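Local coordinates for protein (thiaminase I) (Bacillus subtilis, PDB 3THI) that probably cleaves thiamin by transferring its pyrimidine part to a nucleophile and releasing the thiazole, as thiaminase I enzymes do, at residues A[163-168]-A[186-191]; A[177-182]-A[347-352]. All coordinates share one frame; numbering follows the deposited sequence.

Contact 1 of 2, residues A[163-168]-A[186-191]; sequences EALIDV and DKVIRG
V188 presents its two methyl groups to A164, L165 and V168, three residues of the opposite helix. CG1 is anti to the backbone N (chi1 176°) and turned to A164, where V188 CG1 lies 3.5 Å from A164 CB. That torsion puts CG2 beside the backbone N, on the side where L165 and V168 lie. V188 CG2 comes down on the backbone of segment 163-168, with L165 CA 3.6 Å away. The L165 side chain runs at about a right angle to that of V188, and L165 CD1 closes on V188 CG2 at 3.7 Å. V168 arrives obliquely one turn on from A164, and V168 CG2 meets the same V188 CG2 at 3.7 Å. This methyl is thus held by a leucine and a valine at once.

K187 extends the contact at its more exposed border. Its aliphatic part slants across V168, with K187 CD 4.1 Å from V168 CG1. No hydrogen bond or salt bridge joins the segments, and the contact is apolar packing. The small A164 faces V188 where the backbones come nearest, with A164 CA and V188 CA 5.8 Å apart. The axes of the two segments pass within 9.1 Å at 125°, a steep crossing with the helices running in partly opposed directions.

Both helices lie in the thiaminase-1 family region. Y161, one turn before L165 on helix 154-169, also touches V188. The other flank of that helix rests on strand 260-269, where E163 and I166 meet L260. I189, whose side chain starts away from 163-168, meets Y161 as well as A360 and L361 of helix 357-361, so helix 186-199 packs on both helices.

Contact 2 of 2, residues A[177-182]-A[347-352]; sequences LLPPLD and RTWLKD
W349 donates the one hydrogen bond of this contact, from its indole N-H to the backbone carbonyl of P179. W349 NE1 lies 2.6 Å from P179 O, and the bond is nearly straight at 165°. The oxygen sits close to the ring plane, and the donor in the carbonyl plane. W349 CG is anti to the backbone N (chi1 -167°), which carries the indole to the loop. With the packing on either side, this bond should hold the indole's rotation.

In the apolar packing, L178 CB stands over one face in a CH-pi contact, 3.8 Å from the centroid of the W349 five-membered ring. L181 CD2 comes obliquely from the other side of the ring plane, 3.4 Å from W349 CZ2. P179 CG packs 4.0 Å from W349 CZ2. L181 CD1 lies close to the helix a turn later, 3.2 Å from D352 CB, a tight approach.

Replacing W349 by an alanine is likely to leave the P179 carbonyl without its indole donor and open a gap between L178 and L181.

L162 of helix 154-169 touches W349 and P179. This is structural packing: a tryptophan of helix 346-353 pins an irregular, proline-containing loop near the surface.

Overall arrangement
From the N terminus, the first of these segments is met in helix 154-169, which supplies residues 163-168 of contact 1. The chain then enters the loop that carries 177-182, and returns in helix 186-199 with residues 186-191. Contact 1 therefore closes a short connection, with 17 residues between its segments. Contact 2 starts inside that connection but closes a far longer one, with 347-352 near the C terminus. The two contacts cross along the chain. Their centres are 15 Å apart, and they touch where L165 CD2 packs on P179 CG at 3.9 Å. Together they tie two neighbouring helices and their connecting loop to helix 346-353, near the C-terminal end.

Contact 1 of 2, residues A[163-168]-A[186-191]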
ATOM      1  N   GLU A 163       9.007   2.832  -8.775  1.00 14.67           N
ATOM      2  CA  GLU A 163       9.210   1.474  -8.294  1.00 16.26           C
ATOM      3  C   GLU A 163       9.865   0.661  -9.405  1.00 17.07           C
ATOM      4  O   GLU A 163      10.837  -0.064  -9.168  1.00 14.89           O
ATOM      5  CB  GLU A 163       7.881   0.826  -7.903  1.00 14.69           C
ATOM      6  CG  GLU A 163       7.245   1.430  -6.674  1.00 14.24           C
ATOM      7  CD  GLU A 163       6.225   0.517  -6.055  1.00 16.26           C
ATOM      8  OE1 GLU A 163       5.364   0.014  -6.796  1.00 21.46           O
ATOM      9  OE2 GLU A 163       6.279   0.299  -4.826  1.00 21.28           O
ATOM     10  N   ALA A 164       9.320   0.788 -10.613  1.00 14.01           N
ATOM     11  CA  ALA A 164       9.846   0.084 -11.772  1.00 15.07           C
ATOM     12  C   ALA A 164      11.305   0.453 -11.995  1.00 14.87           C
ATOM     13  O   ALA A 164      12.126  -0.412 -12.286  1.00 17.88           O
ATOM     14  CB  ALA A 164       9.024   0.429 -13.022  1.00 14.14           C
ATOM     15  N   LEU A 165      11.628   1.733 -11.827  1.00 15.01           N
ATOM     16  CA  LEU A 165      12.992   2.212 -12.031  1.00 16.79           C
ATOM     17  C   LEU A 165      13.976   1.503 -11.111  1.00 17.58           C
ATOM     18  O   LEU A 165      15.109   1.229 -11.504  1.00 23.01           O
ATOM     19  CB  LEU A 165      13.071   3.727 -11.836  1.00 14.44           C
ATOM     20  CG  LEU A 165      14.371   4.396 -12.282  1.00 16.67           C
ATOM     21  CD1 LEU A 165      14.585   4.148 -13.756  1.00 15.94           C
ATOM     22  CD2 LEU A 165      14.331   5.891 -11.995  1.00 14.64           C
ATOM     23  N   ILE A 166      13.545   1.204  -9.888  1.00 16.46           N
ATOM     24  CA  ILE A 166      14.410   0.513  -8.942  1.00 16.91           C
ATOM     25  C   ILE A 166      14.741  -0.886  -9.469  1.00 19.03           C
ATOM     26  O   ILE A 166      15.907  -1.269  -9.523  1.00 16.44           O
ATOM     27  CB  ILE A 166      13.779   0.451  -7.516  1.00 12.34           C
ATOM     28  CG1 ILE A 166      13.976   1.794  -6.805  1.00  9.68           C
ATOM     29  CG2 ILE A 166      14.366  -0.721  -6.697  1.00 10.73           C
ATOM     30  CD1 ILE A 166      13.283   1.902  -5.461  1.00 12.60           C
ATOM     31  N   ASP A 167      13.722  -1.609  -9.928  1.00 18.49           N
ATOM     32  CA  ASP A 167      13.926  -2.959 -10.434  1.00 24.70           C
ATOM     33  C   ASP A 167      14.756  -2.955 -11.704  1.00 24.96           C
ATOM     34  O   ASP A 167      15.503  -3.899 -11.968  1.00 30.16           O
ATOM     35  CB  ASP A 167      12.581  -3.655 -10.662  1.00 30.98           C
ATOM     36  CG  ASP A 167      11.753  -3.759  -9.387  1.00 38.19           C
ATOM     37  OD1 ASP A 167      12.351  -3.878  -8.292  1.00 39.54           O
ATOM     38  OD2 ASP A 167      10.504  -3.715  -9.475  1.00 43.29           O
ATOM     39  N   VAL A 168      14.640  -1.873 -12.468  1.00 26.12           N
ATOM     40  CA  VAL A 168      15.375  -1.705 -13.718  1.00 22.83           C
ATOM     41  C   VAL A 168      16.856  -1.482 -13.444  1.00 23.36           C
ATOM     42  O   VAL A 168      17.698  -2.053 -14.118  1.00 22.62           O
ATOM     43  CB  VAL A 168      14.785  -0.535 -14.567  1.00 22.62           C
ATOM     44  CG1 VAL A 168      15.794  -0.042 -15.578  1.00 28.92           C
ATOM     45  CG2 VAL A 168      13.529  -1.002 -15.314  1.00 15.51           C
ATOM     46  N   ASP A 186      13.437   4.674 -20.544  1.00 25.07           N
ATOM     47  CA  ASP A 186      12.677   3.998 -21.594  1.00 24.45           C
ATOM     48  C   ASP A 186      12.166   2.616 -21.244  1.00 21.09           C
ATOM     49  O   ASP A 186      11.063   2.262 -21.632  1.00 21.87           O
ATOM     50  CB  ASP A 186      13.479   3.961 -22.893  1.00 30.54           C
ATOM     51  CG  ASP A 186      13.645   5.339 -23.500  1.00 34.60           C
ATOM     52  OD1 ASP A 186      12.614   5.934 -23.889  1.00 36.61           O
ATOM     53  OD2 ASP A 186      14.793   5.835 -23.561  1.00 37.14           O
ATOM     54  N   LYS A 187      12.978   1.833 -20.538  1.00 19.97           N
ATOM     55  CA  LYS A 187      12.585   0.494 -20.126  1.00 21.02           C
ATOM     56  C   LYS A 187      11.373   0.584 -19.198  1.00 20.91           C
ATOM     57  O   LYS A 187      10.409  -0.172 -19.349  1.00 21.68           O
ATOM     58  CB  LYS A 187      13.740  -0.205 -19.400  1.00 23.44           C
ATOM     59  CG  LYS A 187      14.767  -0.865 -20.297  1.00 28.13           C
ATOM     60  CD  LYS A 187      15.962  -1.349 -19.476  1.00 35.69           C
ATOM     61  CE  LYS A 187      16.918  -2.205 -20.300  1.00 37.64           C
ATOM     62  NZ  LYS A 187      16.298  -3.521 -20.647  1.00 41.17           N
ATOM     63  N   VAL A 188      11.431   1.518 -18.247  1.00 18.95           N
ATOM     64  CA  VAL A 188      10.350   1.718 -17.291  1.00 17.88           C
ATOM     65  C   VAL A 188       9.091   2.127 -18.028  1.00 18.15           C
ATOM     66  O   VAL A 188       8.019   1.574 -17.783  1.00 19.50           O
ATOM     67  CB  VAL A 188      10.701   2.789 -16.239  1.00 18.82           C
ATOM     68  CG1 VAL A 188       9.514   3.047 -15.314  1.00 17.50           C
ATOM     69  CG2 VAL A 188      11.882   2.335 -15.422  1.00 15.60           C
ATOM     70  N   ILE A 189       9.231   3.086 -18.940  1.00 18.53           N
ATOM     71  CA  ILE A 189       8.100   3.557 -19.735  1.00 17.23           C
ATOM     72  C   ILE A 189       7.526   2.408 -20.570  1.00 15.45           C
ATOM     73  O   ILE A 189       6.311   2.237 -20.636  1.00 15.66           O
ATOM     74  CB  ILE A 189       8.501   4.746 -20.647  1.00 16.16           C
ATOM     75  CG1 ILE A 189       8.778   5.988 -19.790  1.00 18.23           C
ATOM     76  CG2 ILE A 189       7.401   5.052 -21.656  1.00 14.77           C
ATOM     77  CD1 ILE A 189       7.582   6.438 -18.961  1.00 17.18           C
ATOM     78  N   ARG A 190       8.397   1.598 -21.167  1.00 16.16           N
ATOM     79  CA  ARG A 190       7.940   0.465 -21.969  1.00 20.81           C
ATOM     80  C   ARG A 190       7.171  -0.511 -21.090  1.00 18.85           C
ATOM     81  O   ARG A 190       6.218  -1.148 -21.536  1.00 18.80           O
ATOM     82  CB  ARG A 190       9.113  -0.238 -22.653  1.00 25.51           C
ATOM     83  CG  ARG A 190       9.527   0.424 -23.963  1.00 37.44           C
ATOM     84  CD  ARG A 190      10.622  -0.361 -24.677  1.00 45.33           C
ATOM     85  NE  ARG A 190      11.957  -0.128 -24.121  1.00 49.08           N
ATOM     86  CZ  ARG A 190      12.842  -1.089 -23.860  1.00 50.78           C
ATOM     87  NH1 ARG A 190      12.542  -2.363 -24.087  1.00 51.99           N
ATOM     88  NH2 ARG A 190      14.052  -0.773 -23.420  1.00 50.50           N
ATOM     89  N   GLY A 191       7.606  -0.621 -19.840  1.00 19.28           N
ATOM     90  CA  GLY A 191       6.943  -1.491 -18.894  1.00 17.43           C
ATOM     91  C   GLY A 191       5.551  -0.972 -18.584  1.00 18.25           C
ATOM     92  O   GLY A 191       4.579  -1.723 -18.656  1.00 20.91           O
TER

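Contact 2 of 2, residues A[177-182]-A[347-352]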
ATOM      1  N   LEU A 177      17.442  11.710  -3.534  1.00 17.99           N
ATOM      2  CA  LEU A 177      17.549  12.531  -4.717  1.00 19.52           C
ATOM      3  C   LEU A 177      16.605  11.833  -5.696  1.00 16.39           C
ATOM      4  O   LEU A 177      16.746  10.636  -5.957  1.00 16.03           O
ATOM      5  CB  LEU A 177      18.978  12.505  -5.255  1.00 21.34           C
ATOM      6  CG  LEU A 177      19.264  13.496  -6.379  1.00 29.32           C
ATOM      7  CD1 LEU A 177      19.102  14.921  -5.848  1.00 33.09           C
ATOM      8  CD2 LEU A 177      20.680  13.269  -6.910  1.00 28.93           C
ATOM      9  N   LEU A 178      15.566  12.535  -6.129  1.00 14.67           N
ATOM     10  CA  LEU A 178      14.627  11.963  -7.087  1.00 14.40           C
ATOM     11  C   LEU A 178      15.204  12.064  -8.505  1.00 15.37           C
ATOM     12  O   LEU A 178      15.919  13.012  -8.824  1.00 12.96           O
ATOM     13  CB  LEU A 178      13.266  12.642  -6.953  1.00 15.23           C
ATOM     14  CG  LEU A 178      12.580  12.159  -5.668  1.00 15.09           C
ATOM     15  CD1 LEU A 178      11.656  13.225  -5.120  1.00 17.11           C
ATOM     16  CD2 LEU A 178      11.839  10.843  -5.927  1.00 13.40           C
ATOM     17  N   PRO A 179      14.898  11.081  -9.372  1.00 17.34           N
ATOM     18  CA  PRO A 179      15.406  11.057 -10.748  1.00 19.30           C
ATOM     19  C   PRO A 179      14.892  12.131 -11.700  1.00 21.04           C
ATOM     20  O   PRO A 179      13.827  12.728 -11.481  1.00 17.01           O
ATOM     21  CB  PRO A 179      15.021   9.655 -11.224  1.00 17.59           C
ATOM     22  CG  PRO A 179      13.704   9.460 -10.579  1.00 16.93           C
ATOM     23  CD  PRO A 179      13.900  10.013  -9.168  1.00 15.41           C
ATOM     24  N   PRO A 180      15.675  12.428 -12.748  1.00 23.11           N
ATOM     25  CA  PRO A 180      15.272  13.441 -13.723  1.00 23.67           C
ATOM     26  C   PRO A 180      14.031  12.965 -14.476  1.00 23.54           C
ATOM     27  O   PRO A 180      13.813  11.756 -14.636  1.00 21.89           O
ATOM     28  CB  PRO A 180      16.483  13.522 -14.650  1.00 25.58           C
ATOM     29  CG  PRO A 180      17.634  13.138 -13.749  1.00 23.94           C
ATOM     30  CD  PRO A 180      17.050  11.963 -13.017  1.00 25.15           C
ATOM     31  N   LEU A 181      13.176  13.913 -14.842  1.00 21.72           N
ATOM     32  CA  LEU A 181      11.962  13.608 -15.594  1.00 23.63           C
ATOM     33  C   LEU A 181      12.267  13.742 -17.088  1.00 24.42           C
ATOM     34  O   LEU A 181      11.366  13.668 -17.936  1.00 26.77           O
ATOM     35  CB  LEU A 181      10.849  14.580 -15.207  1.00 21.32           C
ATOM     36  CG  LEU A 181      10.198  14.311 -13.859  1.00 23.20           C
ATOM     37  CD1 LEU A 181       9.229  15.389 -13.557  1.00 25.08           C
ATOM     38  CD2 LEU A 181       9.494  12.985 -13.885  1.00 20.18           C
ATOM     39  N   ASP A 182      13.548  13.950 -17.387  1.00 24.63           N
ATOM     40  CA  ASP A 182      14.044  14.117 -18.748  1.00 27.03           C
ATOM     41  C   ASP A 182      15.554  13.904 -18.686  1.00 28.18           C
ATOM     42  O   ASP A 182      16.282  14.722 -18.119  1.00 30.28           O
ATOM     43  CB  ASP A 182      13.710  15.533 -19.240  1.00 27.10           C
ATOM     44  CG  ASP A 182      14.218  15.809 -20.641  1.00 30.36           C
ATOM     45  OD1 ASP A 182      14.820  14.919 -21.290  1.00 31.17           O
ATOM     46  OD2 ASP A 182      14.016  16.946 -21.108  1.00 35.91           O
ATOM     47  N   ARG A 347       6.695  16.000  -3.241  1.00 18.56           N
ATOM     48  CA  ARG A 347       5.552  16.787  -3.714  1.00 15.90           C
ATOM     49  C   ARG A 347       5.832  17.568  -4.999  1.00 16.22           C
ATOM     50  O   ARG A 347       5.022  17.540  -5.919  1.00 16.52           O
ATOM     51  CB  ARG A 347       5.011  17.709  -2.622  1.00 10.67           C
ATOM     52  CG  ARG A 347       4.450  16.967  -1.418  1.00 14.62           C
ATOM     53  CD  ARG A 347       3.495  17.847  -0.620  1.00 14.61           C
ATOM     54  NE  ARG A 347       3.139  17.289   0.684  1.00 16.45           N
ATOM     55  CZ  ARG A 347       2.355  16.230   0.874  1.00 17.58           C
ATOM     56  NH1 ARG A 347       1.827  15.567  -0.149  1.00 16.16           N
ATOM     57  NH2 ARG A 347       2.049  15.859   2.108  1.00 17.38           N
ATOM     58  N   THR A 348       6.994  18.212  -5.086  1.00 14.76           N
ATOM     59  CA  THR A 348       7.343  18.972  -6.281  1.00 17.66           C
ATOM     60  C   THR A 348       7.568  18.016  -7.453  1.00 18.12           C
ATOM     61  O   THR A 348       7.046  18.235  -8.546  1.00 17.08           O
ATOM     62  CB  THR A 348       8.613  19.862  -6.064  1.00 19.91           C
ATOM     63  OG1 THR A 348       8.351  20.826  -5.037  1.00 17.93           O
ATOM     64  CG2 THR A 348       8.986  20.614  -7.358  1.00 18.35           C
ATOM     65  N   TRP A 349       8.324  16.951  -7.207  1.00 15.24           N
ATOM     66  CA  TRP A 349       8.618  15.962  -8.232  1.00 16.95           C
ATOM     67  C   TRP A 349       7.338  15.335  -8.781  1.00 18.57           C
ATOM     68  O   TRP A 349       7.264  14.985  -9.960  1.00 21.24           O
ATOM     69  CB  TRP A 349       9.531  14.865  -7.676  1.00 18.12           C
ATOM     70  CG  TRP A 349      10.124  13.987  -8.748  1.00 18.22           C
ATOM     71  CD1 TRP A 349      11.331  14.155  -9.362  1.00 17.00           C
ATOM     72  CD2 TRP A 349       9.530  12.817  -9.340  1.00 20.53           C
ATOM     73  NE1 TRP A 349      11.531  13.168 -10.301  1.00 17.80           N
ATOM     74  CE2 TRP A 349      10.444  12.333 -10.310  1.00 21.49           C
ATOM     75  CE3 TRP A 349       8.318  12.133  -9.155  1.00 21.34           C
ATOM     76  CZ2 TRP A 349      10.182  11.194 -11.089  1.00 14.63           C
ATOM     77  CZ3 TRP A 349       8.059  10.995  -9.939  1.00 16.90           C
ATOM     78  CH2 TRP A 349       8.989  10.546 -10.890  1.00 17.98           C
ATOM     79  N   LEU A 350       6.339  15.174  -7.919  1.00 17.75           N
ATOM     80  CA  LEU A 350       5.062  14.597  -8.316  1.00 17.54           C
ATOM     81  C   LEU A 350       4.306  15.551  -9.241  1.00 20.92           C
ATOM     82  O   LEU A 350       3.676  15.118 -10.215  1.00 20.70           O
ATOM     83  CB  LEU A 350       4.230  14.279  -7.070  1.00 17.47           C
ATOM     84  CG  LEU A 350       3.969  12.821  -6.682  1.00 15.43           C
ATOM     85  CD1 LEU A 350       5.005  11.883  -7.237  1.00 11.14           C
ATOM     86  CD2 LEU A 350       3.890  12.728  -5.175  1.00 11.61           C
ATOM     87  N   LYS A 351       4.362  16.846  -8.938  1.00 20.90           N
ATOM     88  CA  LYS A 351       3.694  17.844  -9.778  1.00 25.41           C
ATOM     89  C   LYS A 351       4.367  17.877 -11.150  1.00 23.41           C
ATOM     90  O   LYS A 351       3.700  17.896 -12.185  1.00 23.32           O
ATOM     91  CB  LYS A 351       3.746  19.235  -9.137  1.00 25.62           C
ATOM     92  CG  LYS A 351       2.929  19.360  -7.867  1.00 33.99           C
ATOM     93  CD  LYS A 351       2.784  20.811  -7.424  1.00 40.85           C
ATOM     94  CE  LYS A 351       1.850  20.937  -6.221  1.00 42.87           C
ATOM     95  NZ  LYS A 351       1.386  22.345  -6.005  1.00 44.25           N
ATOM     96  N   ASP A 352       5.697  17.857 -11.137  1.00 21.19           N
ATOM     97  CA  ASP A 352       6.499  17.869 -12.350  1.00 22.48           C
ATOM     98  C   ASP A 352       6.254  16.629 -13.202  1.00 24.90           C
ATOM     99  O   ASP A 352       6.277  16.703 -14.439  1.00 25.25           O
ATOM    100  CB  ASP A 352       7.990  17.916 -11.996  1.00 25.47           C
ATOM    101  CG  ASP A 352       8.437  19.269 -11.483  1.00 26.94           C
ATOM    102  OD1 ASP A 352       7.732  20.270 -11.730  1.00 26.41           O
ATOM    103  OD2 ASP A 352       9.514  19.321 -10.841  1.00 32.18           O
TER